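Local coordinates for protein peptidase S15/CocE/NonD (Thaumarchaeota archaeon SCGC AB-539-E09, PDB 4PF1) that probably acts as a serine aminopeptidase of the S15/CocE family, cleaving peptides with an alpha/beta hydrolase domain joined to a C-terminal non-catalytic domain, at residues V436-R441 with G454-D459; P442-P445 with A449-T452; D459-T464 with V504-D509. One frame throughout, in Å; residues are numbered along the deposited sequence.

How the interactions relate
Interactions 1 and 2 lie within the long connection between strand 425-430 and helix 462-465 in the C-terminal non-catalytic domain; interaction 3 takes the end of that connection and the helix onto strand 502-510. Interaction 1 draws two parts of the loop together and is partly buried, pairing a salt bridge with an edge-to-face aromatic contact. Interaction 2 joins two closer parts of the same loop, at the surface, with one isoleucine methyl and a water. Arg439 of interaction 1 also reaches Thr452 of interaction 2. Interaction 3 is buried and rests on a lysine-to-amide hydrogen bond. Asp459 belongs to interactions 1 and 3, which also meet through Val436 and Thr464.

Interaction 1 of 3, residues V436-R441 with G454-D459; sequences VPYRQR and GEWLVD
The long loop between strand 425-430 and helix 462-465 folds back on itself where Tyr438 and Arg439 meet Trp456 and Asp459. Arg439 grips the carboxylate of Asp459 side-on with two nitrogens, one to each oxygen. Its NE donates to Asp459 OD2 at 2.8 Å in an almost straight bond (172°), and its NH2 donates to Asp459 OD1 at 3.2 Å, on the syn lone pair. Guanidinium and carboxylate are nearly coplanar. The arginine chain bends at chi3 (87°), which turns this NE edge toward the acid and lays one guanidinium face against the methylene of Trp456, with Arg439 NE 3.4 Å from Trp456 CB.

Trp456 stands on a short 3-10 turn of the C-terminal non-catalytic domain, held also by the backbone bond from Asp459 N to Trp456 O. The indole receives the edge of the Tyr438 ring on one face, a T-shaped stack with planes at 77°, in which Tyr438 CD2 comes 3.6 Å from Trp456 CZ3. Leu457 CD2 lies over the opposite face of the indole, while Trp453 and Trp580 extend the aromatic cluster.

Two waters fill in the polar links beside the salt bridge. One lies 2.6 Å from Tyr438 O and also approaches Asp459 OD2; the second accepts from Gln440 N at 2.9 Å and donates to Asp459 OD2. This oxygen therefore receives the arginine and at least one water. Arg439 NH1 turns to Thr452 OG1, tying the guanidinium to the intervening part of the loop.

Interaction 2 of 3, residues P442-P445 with A449-T452; sequences PTIP and AEST
Ile444 and Ser451 face each other across a bend in the loop before helix 462-465, a surface excursion of the C-terminal non-catalytic domain with no regular secondary structure. The close part of the contact is apolar and rests on one methyl group. Ile444 CD1 sits 3.7 Å from Glu450 CG and equally near Ser451 CA, touching both the glutamate methylene and the Ser451 backbone. With chi1 at 60°, CG1 lies between the backbone N and the carbonyl carbon, and the extended chi2 then carries CD1 across to the other arm.

Glu450 has two conformers. In the one described here it offers its methylene to the isoleucine while its carboxylate goes elsewhere, OE2 being hydrogen-bonded to Tyr229 OH; Ile444 packs on Tyr229 as well.

The other side is looser and polar. Pro445 O and Ser451 OG lie 3.4 Å apart. Ser451 OG is engaged by the backbone N of Trp453, two residues on. A water links the two arms, donating to Ile444 O at 2.7 Å and lying 2.7 Å from Ser451 OG.

Interaction 3 of 3, residues D459-T464 with V504-D509; sequences DDQRHT and VVKIID
Gln461 and Lys506 carry the polar part of this buried contact, their side chains crossing at about a right angle. Lys506 stretches out beyond CG, and its NZ donates to Gln461 OE1 at 2.8 Å, in the carbonyl plane with a C=O...donor angle of 151°. Gln575 and Gln577 of strand 571-577 also accept from this ammonium, which thus has three amide-oxygen acceptors. Thr464 OG1 meets Lys506 NZ tip to tip at 3.1 Å, but the angle is poor for a bond; the hydroxyl of Thr464 is hydrogen-bonded to Gln575 OE1.

The Gln461 amide is held at both ends, since NE2 makes a weak bond of 3.3 Å back to Asp459 O. A leucine here would remove both amide bonds and would probably leave the buried Lys506 ammonium to rely on Gln575 and Gln577, with the turn loosened from its tie to Asp459 O.

Apolar packing lies on the aliphatic part of the same glutamine. A bend at chi2 (-55°) folds its amide toward the lysine, while Gln461 CB remains 3.8 Å from Ile508 CD1.

Charge pairing within 459-464 lies away from the strand: Arg462 NE and NH2 both reach Asp460 OD2, the NE bond being 2.8 Å and on the syn lone pair. Gln461 occupies the N-cap position of helix 462-465, whose start packs on strand 502-510, consistent with the jelly-roll beta sandwich of S15/CocE C-terminal domains.

Interaction 1 of 3, residues V436-R441 with G454-D459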
loop_
_atom_site.group_PDB
_atom_site.type_symbol
_atom_site.label_atom_id
_atom_site.label_comp_id
_atom_site.label_asym_id
_atom_site.label_seq_id
_atom_site.Cartn_x
_atom_site.Cartn_y
_atom_site.Cartn_z
ATOM N N VAL A 436 14.661 22.219 -16.445
ATOM C CA VAL A 436 13.354 21.849 -15.900
ATOM C C VAL A 436 13.240 20.301 -15.872
ATOM O O VAL A 436 13.412 19.658 -16.914
ATOM C CB VAL A 436 12.186 22.500 -16.704
ATOM C CG1 VAL A 436 10.838 22.196 -16.057
ATOM C CG2 VAL A 436 12.380 24.009 -16.849
ATOM N N PRO A 437 12.990 19.680 -14.696
ATOM C CA PRO A 437 12.849 18.216 -14.672
ATOM C C PRO A 437 11.539 17.781 -15.345
ATOM O O PRO A 437 10.486 18.357 -15.058
ATOM C CB PRO A 437 12.894 17.880 -13.183
ATOM C CG PRO A 437 12.408 19.107 -12.498
ATOM C CD PRO A 437 12.773 20.275 -13.357
ATOM N N TYR A 438 11.614 16.804 -16.293
ATOM C CA TYR A 438 10.439 16.326 -17.048
ATOM C C TYR A 438 9.413 15.680 -16.115
ATOM O O TYR A 438 8.224 15.640 -16.431
ATOM C CB TYR A 438 10.846 15.371 -18.193
ATOM C CG TYR A 438 11.053 13.918 -17.816
ATOM C CD1 TYR A 438 12.146 13.525 -17.046
ATOM C CD2 TYR A 438 10.245 12.918 -18.353
ATOM C CE1 TYR A 438 12.370 12.182 -16.738
ATOM C CE2 TYR A 438 10.473 11.570 -18.071
ATOM C CZ TYR A 438 11.534 11.206 -17.258
ATOM O OH TYR A 438 11.761 9.878 -16.984
ATOM N N ARG A 439 9.882 15.207 -14.956
ATOM C CA ARG A 439 9.068 14.636 -13.891
ATOM C C ARG A 439 9.599 15.120 -12.572
ATOM O O ARG A 439 10.721 15.637 -12.520
ATOM C CB ARG A 439 9.116 13.107 -13.928
ATOM C CG ARG A 439 8.514 12.472 -15.152
ATOM C CD ARG A 439 8.355 10.989 -14.924
ATOM N NE ARG A 439 7.080 10.685 -14.272
ATOM C CZ ARG A 439 6.772 9.506 -13.745
ATOM N NH1 ARG A 439 7.650 8.509 -13.769
ATOM N NH2 ARG A 439 5.586 9.312 -13.191
ATOM N N GLN A 440 8.839 14.898 -11.486
ATOM C CA GLN A 440 9.287 15.237 -10.141
ATOM C C GLN A 440 10.467 14.343 -9.768
ATOM O O GLN A 440 10.511 13.175 -10.168
ATOM C CB GLN A 440 8.139 15.108 -9.124
ATOM C CG GLN A 440 7.111 16.242 -9.245
ATOM C CD GLN A 440 6.116 16.286 -8.110
ATOM O OE1 GLN A 440 5.884 17.336 -7.506
ATOM N NE2 GLN A 440 5.459 15.168 -7.836
ATOM N N ARG A 441 11.465 14.917 -9.095
ATOM C CA ARG A 441 12.669 14.181 -8.732
ATOM C C ARG A 441 12.431 13.309 -7.493
ATOM O O ARG A 441 11.548 13.629 -6.695
ATOM C CB ARG A 441 13.852 15.134 -8.548
ATOM C CG ARG A 441 14.516 15.440 -9.881
ATOM C CD ARG A 441 15.456 16.608 -9.796
ATOM N NE ARG A 441 16.752 16.225 -9.244
ATOM C CZ ARG A 441 17.606 17.082 -8.701
ATOM N NH1 ARG A 441 18.773 16.660 -8.238
ATOM N NH2 ARG A 441 17.303 18.373 -8.623
ATOM N N GLY A 454 5.661 4.473 -17.544
ATOM C CA GLY A 454 4.466 4.199 -18.333
ATOM C C GLY A 454 3.309 5.134 -18.049
ATOM O O GLY A 454 2.394 5.241 -18.864
ATOM N N GLU A 455 3.344 5.837 -16.896
ATOM C CA GLU A 455 2.273 6.750 -16.481
ATOM C C GLU A 455 2.646 8.234 -16.663
ATOM O O GLU A 455 1.793 9.095 -16.461
ATOM C CB GLU A 455 1.908 6.515 -14.990
ATOM C CG GLU A 455 1.826 5.061 -14.546
ATOM C CD GLU A 455 1.544 4.837 -13.067
ATOM O OE1 GLU A 455 1.140 3.708 -12.709
ATOM O OE2 GLU A 455 1.728 5.783 -12.265
ATOM N N TRP A 456 3.908 8.530 -17.023
ATOM C CA TRP A 456 4.459 9.888 -17.063
ATOM C C TRP A 456 3.719 10.880 -17.982
ATOM O O TRP A 456 3.632 12.052 -17.620
ATOM C CB TRP A 456 5.975 9.859 -17.352
ATOM C CG TRP A 456 6.447 10.302 -18.711
ATOM C CD1 TRP A 456 6.910 9.496 -19.710
ATOM C CD2 TRP A 456 6.760 11.646 -19.105
ATOM N NE1 TRP A 456 7.420 10.258 -20.736
ATOM C CE2 TRP A 456 7.323 11.583 -20.400
ATOM C CE3 TRP A 456 6.571 12.907 -18.511
ATOM C CZ2 TRP A 456 7.680 12.730 -21.118
ATOM C CZ3 TRP A 456 6.927 14.042 -19.223
ATOM C CH2 TRP A 456 7.482 13.949 -20.505
ATOM N N LEU A 457 3.141 10.432 -19.110
ATOM C CA LEU A 457 2.461 11.365 -20.015
ATOM C C LEU A 457 1.125 11.917 -19.458
ATOM O O LEU A 457 0.578 12.854 -20.044
ATOM C CB LEU A 457 2.262 10.768 -21.417
ATOM C CG LEU A 457 3.530 10.710 -22.295
ATOM C CD1 LEU A 457 3.199 10.209 -23.672
ATOM C CD2 LEU A 457 4.213 12.081 -22.397
ATOM N N VAL A 458 0.636 11.388 -18.311
ATOM C CA VAL A 458 -0.575 11.915 -17.664
ATOM C C VAL A 458 -0.207 12.561 -16.299
ATOM O O VAL A 458 -1.094 12.854 -15.496
ATOM C CB VAL A 458 -1.746 10.886 -17.545
ATOM C CG1 VAL A 458 -2.220 10.433 -18.920
ATOM C CG2 VAL A 458 -1.378 9.690 -16.669
ATOM N N ASP A 459 1.102 12.836 -16.079
ATOM C CA ASP A 459 1.616 13.468 -14.854
ATOM C C ASP A 459 0.965 14.822 -14.578
ATOM O O ASP A 459 0.644 15.561 -15.512
ATOM C CB ASP A 459 3.137 13.684 -14.960
ATOM C CG ASP A 459 4.020 12.598 -14.374
ATOM O OD1 ASP A 459 3.479 11.548 -13.958
ATOM O OD2 ASP A 459 5.249 12.798 -14.331
HETATM O O HOH W 1 5.900 15.555 -15.211
HETATM O O HOH W 2 6.067 14.173 -11.886
#

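Interaction 2 of 3, residues P442-P445 with A449-T452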
loop_
_atom_site.group_PDB
_atom_site.type_symbol
_atom_site.label_atom_id
_atom_site.label_comp_id
_atom_site.label_asym_id
_atom_site.label_seq_id
_atom_site.Cartn_x
_atom_site.Cartn_y
_atom_site.Cartn_z
ATOM N N PRO A 442 13.121 12.140 -7.363
ATOM C CA PRO A 442 14.202 11.619 -8.230
ATOM C C PRO A 442 13.714 10.976 -9.537
ATOM O O PRO A 442 12.715 10.249 -9.547
ATOM C CB PRO A 442 14.891 10.587 -7.329
ATOM C CG PRO A 442 13.785 10.071 -6.450
ATOM C CD PRO A 442 12.902 11.269 -6.188
ATOM N N THR A 443 14.429 11.242 -10.645
ATOM C CA THR A 443 14.109 10.617 -11.934
ATOM C C THR A 443 14.920 9.327 -12.044
ATOM O O THR A 443 16.129 9.329 -11.791
ATOM C CB THR A 443 14.342 11.567 -13.121
ATOM O OG1 THR A 443 15.720 11.932 -13.177
ATOM C CG2 THR A 443 13.452 12.810 -13.067
ATOM N N ILE A 444 14.246 8.218 -12.365
ATOM C CA ILE A 444 14.892 6.903 -12.446
ATOM C C ILE A 444 14.698 6.286 -13.849
ATOM O O ILE A 444 13.794 6.714 -14.574
ATOM C CB ILE A 444 14.373 5.962 -11.309
ATOM C CG1 ILE A 444 12.840 5.733 -11.400
ATOM C CG2 ILE A 444 14.802 6.485 -9.926
ATOM C CD1 ILE A 444 12.293 4.639 -10.479
ATOM N N PRO A 445 15.528 5.286 -14.262
ATOM C CA PRO A 445 15.350 4.699 -15.598
ATOM C C PRO A 445 14.025 3.943 -15.743
ATOM O O PRO A 445 13.439 3.501 -14.750
ATOM C CB PRO A 445 16.548 3.750 -15.733
ATOM C CG PRO A 445 17.512 4.165 -14.674
ATOM C CD PRO A 445 16.663 4.659 -13.557
ATOM N N ALA A 449 12.718 -1.282 -11.197
ATOM C CA ALA A 449 11.631 -2.070 -10.592
ATOM C C ALA A 449 10.424 -1.221 -10.126
ATOM O O ALA A 449 9.280 -1.665 -10.266
ATOM C CB ALA A 449 12.168 -2.886 -9.426
ATOM N N GLU A 450 10.699 -0.022 -9.588
ATOM C CA GLU A 450 9.715 0.910 -9.036
ATOM C C GLU A 450 9.400 2.075 -10.021
ATOM O O GLU A 450 8.800 3.076 -9.616
ATOM C CB GLU A 450 10.220 1.451 -7.672
ATOM C CG GLU A 450 11.492 2.303 -7.729
ATOM C CD GLU A 450 12.840 1.599 -7.820
ATOM O OE1 GLU A 450 12.904 0.470 -8.360
ATOM O OE2 GLU A 450 13.848 2.215 -7.407
ATOM N N SER A 451 9.771 1.919 -11.312
ATOM C CA SER A 451 9.558 2.945 -12.348
ATOM C C SER A 451 8.079 3.120 -12.716
ATOM O O SER A 451 7.369 2.129 -12.913
ATOM C CB SER A 451 10.355 2.607 -13.605
ATOM O OG SER A 451 10.046 3.490 -14.670
ATOM N N THR A 452 7.633 4.388 -12.829
ATOM C CA THR A 452 6.268 4.733 -13.251
ATOM C C THR A 452 6.317 5.450 -14.626
ATOM O O THR A 452 5.421 6.236 -14.947
ATOM C CB THR A 452 5.547 5.572 -12.174
ATOM O OG1 THR A 452 6.257 6.799 -11.966
ATOM C CG2 THR A 452 5.361 4.812 -10.855
HETATM O O HOH W 3 11.273 5.867 -15.072
#

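Interaction 3 of 3, residues D459-T464 with V504-D509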
loop_
_atom_site.group_PDB
_atom_site.type_symbol
_atom_site.label_atom_id
_atom_site.label_comp_id
_atom_site.label_asym_id
_atom_site.label_seq_id
_atom_site.Cartn_x
_atom_site.Cartn_y
_atom_site.Cartn_z
ATOM N N ASP A 459 1.102 12.836 -16.079
ATOM C CA ASP A 459 1.616 13.468 -14.854
ATOM C C ASP A 459 0.965 14.822 -14.578
ATOM O O ASP A 459 0.644 15.561 -15.512
ATOM C CB ASP A 459 3.137 13.684 -14.960
ATOM C CG ASP A 459 4.020 12.598 -14.374
ATOM O OD1 ASP A 459 3.479 11.548 -13.958
ATOM O OD2 ASP A 459 5.249 12.798 -14.331
ATOM N N ASP A 460 0.824 15.163 -13.287
ATOM C CA ASP A 460 0.345 16.466 -12.849
ATOM C C ASP A 460 1.430 17.491 -13.181
ATOM O O ASP A 460 2.597 17.283 -12.852
ATOM C CB ASP A 460 0.011 16.437 -11.339
ATOM C CG ASP A 460 -0.427 17.759 -10.735
ATOM O OD1 ASP A 460 -1.035 18.579 -11.464
ATOM O OD2 ASP A 460 -0.214 17.952 -9.522
ATOM N N GLN A 461 1.065 18.530 -13.929
ATOM C CA GLN A 461 2.017 19.545 -14.367
ATOM C C GLN A 461 2.001 20.782 -13.444
ATOM O O GLN A 461 2.547 21.824 -13.812
ATOM C CB GLN A 461 1.760 19.930 -15.842
ATOM C CG GLN A 461 2.013 18.778 -16.845
ATOM C CD GLN A 461 3.404 18.188 -16.741
ATOM O OE1 GLN A 461 4.405 18.828 -17.075
ATOM N NE2 GLN A 461 3.497 16.945 -16.270
ATOM N N ARG A 462 1.463 20.637 -12.219
ATOM C CA ARG A 462 1.453 21.723 -11.233
ATOM C C ARG A 462 2.881 22.080 -10.763
ATOM O O ARG A 462 3.128 23.240 -10.422
ATOM C CB ARG A 462 0.572 21.366 -10.025
ATOM C CG ARG A 462 -0.889 21.792 -10.188
ATOM C CD ARG A 462 -1.737 21.476 -8.967
ATOM N NE ARG A 462 -1.901 20.035 -8.769
ATOM C CZ ARG A 462 -2.897 19.476 -8.088
ATOM N NH1 ARG A 462 -3.838 20.230 -7.535
ATOM N NH2 ARG A 462 -2.966 18.157 -7.967
ATOM N N HIS A 463 3.823 21.090 -10.775
ATOM C CA HIS A 463 5.213 21.284 -10.335
ATOM C C HIS A 463 5.988 22.248 -11.255
ATOM O O HIS A 463 6.866 22.967 -10.778
ATOM C CB HIS A 463 5.953 19.936 -10.172
ATOM C CG HIS A 463 6.356 19.257 -11.450
ATOM N ND1 HIS A 463 7.661 19.320 -11.921
ATOM C CD2 HIS A 463 5.638 18.448 -12.265
ATOM C CE1 HIS A 463 7.684 18.577 -13.017
ATOM N NE2 HIS A 463 6.491 18.040 -13.271
ATOM N N THR A 464 5.616 22.310 -12.543
ATOM C CA THR A 464 6.229 23.230 -13.499
ATOM C C THR A 464 5.424 24.533 -13.584
ATOM O O THR A 464 5.980 25.566 -13.946
ATOM C CB THR A 464 6.367 22.577 -14.885
ATOM O OG1 THR A 464 5.112 22.031 -15.282
ATOM C CG2 THR A 464 7.428 21.504 -14.917
ATOM N N VAL A 504 9.292 23.392 -25.644
ATOM C CA VAL A 504 8.369 22.363 -25.162
ATOM C C VAL A 504 6.972 22.972 -25.088
ATOM O O VAL A 504 6.791 24.006 -24.442
ATOM C CB VAL A 504 8.806 21.786 -23.781
ATOM C CG1 VAL A 504 7.843 20.702 -23.300
ATOM C CG2 VAL A 504 10.236 21.264 -23.815
ATOM N N VAL A 505 5.993 22.354 -25.763
ATOM C CA VAL A 505 4.609 22.822 -25.731
ATOM C C VAL A 505 3.752 21.719 -25.117
ATOM O O VAL A 505 3.788 20.586 -25.592
ATOM C CB VAL A 505 4.078 23.271 -27.129
ATOM C CG1 VAL A 505 2.619 23.725 -27.044
ATOM C CG2 VAL A 505 4.945 24.382 -27.722
ATOM N N LYS A 506 2.996 22.051 -24.051
ATOM C CA LYS A 506 2.122 21.084 -23.378
ATOM C C LYS A 506 0.665 21.516 -23.414
ATOM O O LYS A 506 0.366 22.676 -23.115
ATOM C CB LYS A 506 2.520 20.897 -21.906
ATOM C CG LYS A 506 3.984 20.652 -21.622
ATOM C CD LYS A 506 4.155 20.507 -20.122
ATOM C CE LYS A 506 5.556 20.755 -19.670
ATOM N NZ LYS A 506 5.608 21.068 -18.215
ATOM N N ILE A 507 -0.249 20.576 -23.720
ATOM C CA ILE A 507 -1.696 20.801 -23.627
ATOM C C ILE A 507 -2.155 20.066 -22.379
ATOM O O ILE A 507 -1.819 18.893 -22.198
ATOM C CB ILE A 507 -2.484 20.375 -24.905
ATOM C CG1 ILE A 507 -2.192 21.335 -26.072
ATOM C CG2 ILE A 507 -4.010 20.287 -24.624
ATOM C CD1 ILE A 507 -2.607 20.823 -27.383
ATOM N N ILE A 508 -2.874 20.756 -21.501
ATOM C CA ILE A 508 -3.278 20.195 -20.221
ATOM C C ILE A 508 -4.781 20.365 -19.976
ATOM O O ILE A 508 -5.363 21.398 -20.323
ATOM C CB ILE A 508 -2.430 20.881 -19.097
ATOM C CG1 ILE A 508 -0.975 20.359 -19.081
ATOM C CG2 ILE A 508 -3.074 20.780 -17.712
ATOM C CD1 ILE A 508 0.070 21.454 -18.915
ATOM N N ASP A 509 -5.393 19.348 -19.347
ATOM C CA ASP A 509 -6.759 19.418 -18.872
ATOM C C ASP A 509 -6.687 19.676 -17.372
ATOM O O ASP A 509 -6.243 18.803 -16.624
ATOM C CB ASP A 509 -7.541 18.123 -19.193
ATOM C CG ASP A 509 -8.992 18.121 -18.704
ATOM O OD1 ASP A 509 -9.255 18.669 -17.614
ATOM O OD2 ASP A 509 -9.844 17.527 -19.386
#